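PDB 2FG1: helicase-like protein from Bacteroides thetaiotaomicron, which probably removes ADP-ribose from ADP-ribosylated thymidine in DNA. Local coordinates for residues E62-F70 with V79-G87. Sequence-based numbering, arbitrary orientation.
Sequences EFTLGAVQF and VANMIGQHG
Ile83 lies where Phe63 and the Thr64–Ala67 type II turn close over the strand, at one end of the antiparallel beta hairpin that edges this macro domain's mixed sheet. This is the tight part of the contact. With CG1 anti to the carbonyl carbon (chi1 -56°) and an extended chain beyond, Ile83 carries CD1 over the centre of the Phe63 ring, 3.6 Å from its centroid, a CH-pi contact straight down on one face. Trp56 and Tyr57 of helix 48-59 meet the same ring edge-to-face. Cut back to alanine, Phe63 would probably leave the Ile83 CD1 methyl without its aromatic cover and open a gap against Trp56 and Tyr57. The turn itself grips the backbone of Ile83 twice: Gly66 N donates to Ile83 O (2.9 Å), and Ile83 N to Ala67 O. Further along, Val68 CG1 packs on Ala80 CB (3.9 Å) and lies over one face of the Phe70 ring, toward its rim. The contact is looser toward the solvent-exposed His86: Leu65 CD2 lies along the Gln85 backbone, but Leu65 CD1 stays 4.4 Å from His86 CB. On the sheet face under helix 48-59, Asn81 OD1 is taken by His26, and ND2 is shared between Pro49 O and Gln69. That amide pair is twisted 62° plane to plane, yet Asn81 ND2 meets Gln69 OE1 at 2.9 Å, with the oxygen almost in the asparagine's amide plane.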
loop_
_atom_site.group_PDB
_atom_site.type_symbol
_atom_site.label_atom_id
_atom_site.label_comp_id
_atom_site.label_asym_id
_atom_site.label_seq_id
_atom_site.Cartn_x
_atom_site.Cartn_y
_atom_site.Cartn_z
ATOM N N GLU A 62 1.951 -14.715 -10.040
ATOM C CA GLU A 62 2.796 -13.620 -9.542
ATOM C C GLU A 62 2.341 -13.147 -8.156
ATOM O O GLU A 62 2.264 -11.948 -7.891
ATOM C CB GLU A 62 2.846 -12.451 -10.541
ATOM C CG GLU A 62 3.397 -12.832 -11.911
ATOM C CD GLU A 62 3.275 -11.719 -12.940
ATOM O OE1 GLU A 62 3.675 -10.568 -12.647
ATOM O OE2 GLU A 62 2.788 -11.999 -14.052
ATOM N N PHE A 63 2.033 -14.097 -7.280
ATOM C CA PHE A 63 1.664 -13.780 -5.912
ATOM C C PHE A 63 2.941 -13.833 -5.090
ATOM O O PHE A 63 3.198 -14.790 -4.352
ATOM C CB PHE A 63 0.596 -14.741 -5.372
ATOM C CG PHE A 63 -0.048 -14.261 -4.101
ATOM C CD1 PHE A 63 -1.126 -13.379 -4.149
ATOM C CD2 PHE A 63 0.427 -14.674 -2.860
ATOM C CE1 PHE A 63 -1.709 -12.915 -2.988
ATOM C CE2 PHE A 63 -0.154 -14.219 -1.694
ATOM C CZ PHE A 63 -1.224 -13.343 -1.753
ATOM N N THR A 64 3.753 -12.796 -5.258
ATOM C CA THR A 64 5.122 -12.792 -4.752
ATOM C C THR A 64 5.433 -11.445 -4.113
ATOM O O THR A 64 4.842 -10.422 -4.462
ATOM C CB THR A 64 6.157 -13.071 -5.881
ATOM O OG1 THR A 64 5.920 -12.198 -6.992
ATOM C CG2 THR A 64 6.054 -14.506 -6.357
ATOM N N LEU A 65 6.380 -11.454 -3.180
ATOM C CA LEU A 65 6.895 -10.221 -2.600
ATOM C C LEU A 65 7.335 -9.265 -3.705
ATOM O O LEU A 65 8.078 -9.670 -4.621
ATOM C CB LEU A 65 8.071 -10.526 -1.667
ATOM C CG LEU A 65 7.684 -11.171 -0.334
ATOM C CD1 LEU A 65 8.908 -11.815 0.300
ATOM C CD2 LEU A 65 7.059 -10.164 0.617
ATOM N N GLY A 66 6.878 -8.017 -3.630
ATOM C CA GLY A 66 7.212 -7.028 -4.647
ATOM C C GLY A 66 6.137 -6.829 -5.697
ATOM O O GLY A 66 6.183 -5.846 -6.426
ATOM N N ALA A 67 5.162 -7.742 -5.758
ATOM C CA ALA A 67 4.075 -7.647 -6.734
ATOM C C ALA A 67 2.939 -6.756 -6.232
ATOM O O ALA A 67 2.760 -6.569 -5.020
ATOM C CB ALA A 67 3.543 -9.038 -7.096
ATOM N N VAL A 68 2.163 -6.216 -7.167
ATOM C CA VAL A 68 1.055 -5.320 -6.842
ATOM C C VAL A 68 -0.142 -5.662 -7.715
ATOM O O VAL A 68 0.007 -5.891 -8.922
ATOM C CB VAL A 68 1.440 -3.828 -7.077
ATOM C CG1 VAL A 68 0.304 -2.899 -6.643
ATOM C CG2 VAL A 68 2.727 -3.471 -6.343
ATOM N N GLN A 69 -1.327 -5.637 -7.103
ATOM C CA GLN A 69 -2.601 -5.755 -7.803
ATOM C C GLN A 69 -3.367 -4.454 -7.642
ATOM O O GLN A 69 -3.537 -3.971 -6.518
ATOM C CB GLN A 69 -3.399 -6.898 -7.188
ATOM C CG GLN A 69 -4.795 -7.100 -7.742
ATOM C CD GLN A 69 -5.517 -8.170 -6.972
ATOM O OE1 GLN A 69 -5.635 -8.093 -5.755
ATOM N NE2 GLN A 69 -6.015 -9.182 -7.681
ATOM N N PHE A 70 -3.823 -3.887 -8.762
ATOM C CA PHE A 70 -4.588 -2.643 -8.752
ATOM C C PHE A 70 -6.053 -2.944 -9.002
ATOM O O PHE A 70 -6.395 -3.609 -9.986
ATOM C CB PHE A 70 -4.065 -1.668 -9.821
ATOM C CG PHE A 70 -2.622 -1.273 -9.623
ATOM C CD1 PHE A 70 -2.289 -0.156 -8.865
ATOM C CD2 PHE A 70 -1.593 -2.020 -10.196
ATOM C CE1 PHE A 70 -0.948 0.205 -8.680
ATOM C CE2 PHE A 70 -0.251 -1.662 -10.011
ATOM C CZ PHE A 70 0.063 -0.544 -9.257
ATOM N N VAL A 79 -7.403 0.852 -5.468
ATOM C CA VAL A 79 -6.648 0.348 -4.326
ATOM C C VAL A 79 -5.523 -0.531 -4.851
ATOM O O VAL A 79 -5.755 -1.381 -5.719
ATOM C CB VAL A 79 -7.556 -0.449 -3.345
ATOM C CG1 VAL A 79 -6.726 -1.114 -2.230
ATOM C CG2 VAL A 79 -8.642 0.443 -2.765
ATOM N N ALA A 80 -4.307 -0.315 -4.346
ATOM C CA ALA A 80 -3.152 -1.120 -4.703
ATOM C C ALA A 80 -2.845 -2.073 -3.561
ATOM O O ALA A 80 -2.409 -1.650 -2.481
ATOM C CB ALA A 80 -1.957 -0.212 -4.993
ATOM N N ASN A 81 -3.088 -3.360 -3.804
ATOM C CA ASN A 81 -2.752 -4.421 -2.849
ATOM C C ASN A 81 -1.283 -4.783 -3.099
ATOM O O ASN A 81 -0.971 -5.420 -4.095
ATOM C CB ASN A 81 -3.628 -5.668 -3.088
ATOM C CG ASN A 81 -5.114 -5.439 -2.823
ATOM O OD1 ASN A 81 -5.511 -4.662 -1.965
ATOM N ND2 ASN A 81 -5.955 -6.208 -3.530
HETATM N N MSE A 82 -0.394 -4.342 -2.209
HETATM C CA MSE A 82 1.049 -4.461 -2.422
HETATM C C MSE A 82 1.608 -5.567 -1.552
HETATM O O MSE A 82 1.551 -5.468 -0.334
HETATM C CB MSE A 82 1.750 -3.152 -2.028
HETATM C CG MSE A 82 1.259 -1.898 -2.775
HETATM SE SE MSE A 82 2.363 -0.326 -2.435
HETATM C CE MSE A 82 2.222 -0.241 -0.488
ATOM N N ILE A 83 2.166 -6.615 -2.151
ATOM C CA ILE A 83 2.690 -7.707 -1.326
ATOM C C ILE A 83 4.067 -7.322 -0.796
ATOM O O ILE A 83 5.067 -7.409 -1.511
ATOM C CB ILE A 83 2.717 -9.059 -2.065
ATOM C CG1 ILE A 83 1.319 -9.419 -2.580
ATOM C CG2 ILE A 83 3.239 -10.152 -1.125
ATOM C CD1 ILE A 83 1.280 -10.739 -3.342
ATOM N N GLY A 84 4.106 -6.888 0.465
ATOM C CA GLY A 84 5.319 -6.307 1.040
ATOM C C GLY A 84 5.738 -6.831 2.394
ATOM O O GLY A 84 6.643 -6.278 3.018
ATOM N N GLN A 85 5.074 -7.879 2.858
ATOM C CA GLN A 85 5.490 -8.501 4.100
ATOM C C GLN A 85 5.412 -10.016 3.993
ATOM O O GLN A 85 4.548 -10.572 3.311
ATOM C CB GLN A 85 4.718 -7.951 5.306
ATOM C CG GLN A 85 3.330 -8.483 5.439
ATOM C CD GLN A 85 2.640 -8.001 6.710
ATOM O OE1 GLN A 85 2.216 -6.842 6.787
ATOM N NE2 GLN A 85 2.506 -8.891 7.699
ATOM N N HIS A 86 6.360 -10.666 4.656
ATOM C CA HIS A 86 6.494 -12.109 4.615
ATOM C C HIS A 86 5.826 -12.709 5.841
ATOM O O HIS A 86 6.259 -12.472 6.971
ATOM C CB HIS A 86 7.972 -12.483 4.573
ATOM C CG HIS A 86 8.218 -13.955 4.519
ATOM N ND1 HIS A 86 7.674 -14.767 3.546
ATOM C CD2 HIS A 86 8.949 -14.764 5.321
ATOM C CE1 HIS A 86 8.068 -16.013 3.746
ATOM N NE2 HIS A 86 8.837 -16.039 4.819
ATOM N N GLY A 87 4.758 -13.465 5.611
ATOM C CA GLY A 87 3.972 -14.043 6.696
ATOM C C GLY A 87 3.232 -12.969 7.473
ATOM O O GLY A 87 3.182 -11.800 7.060
#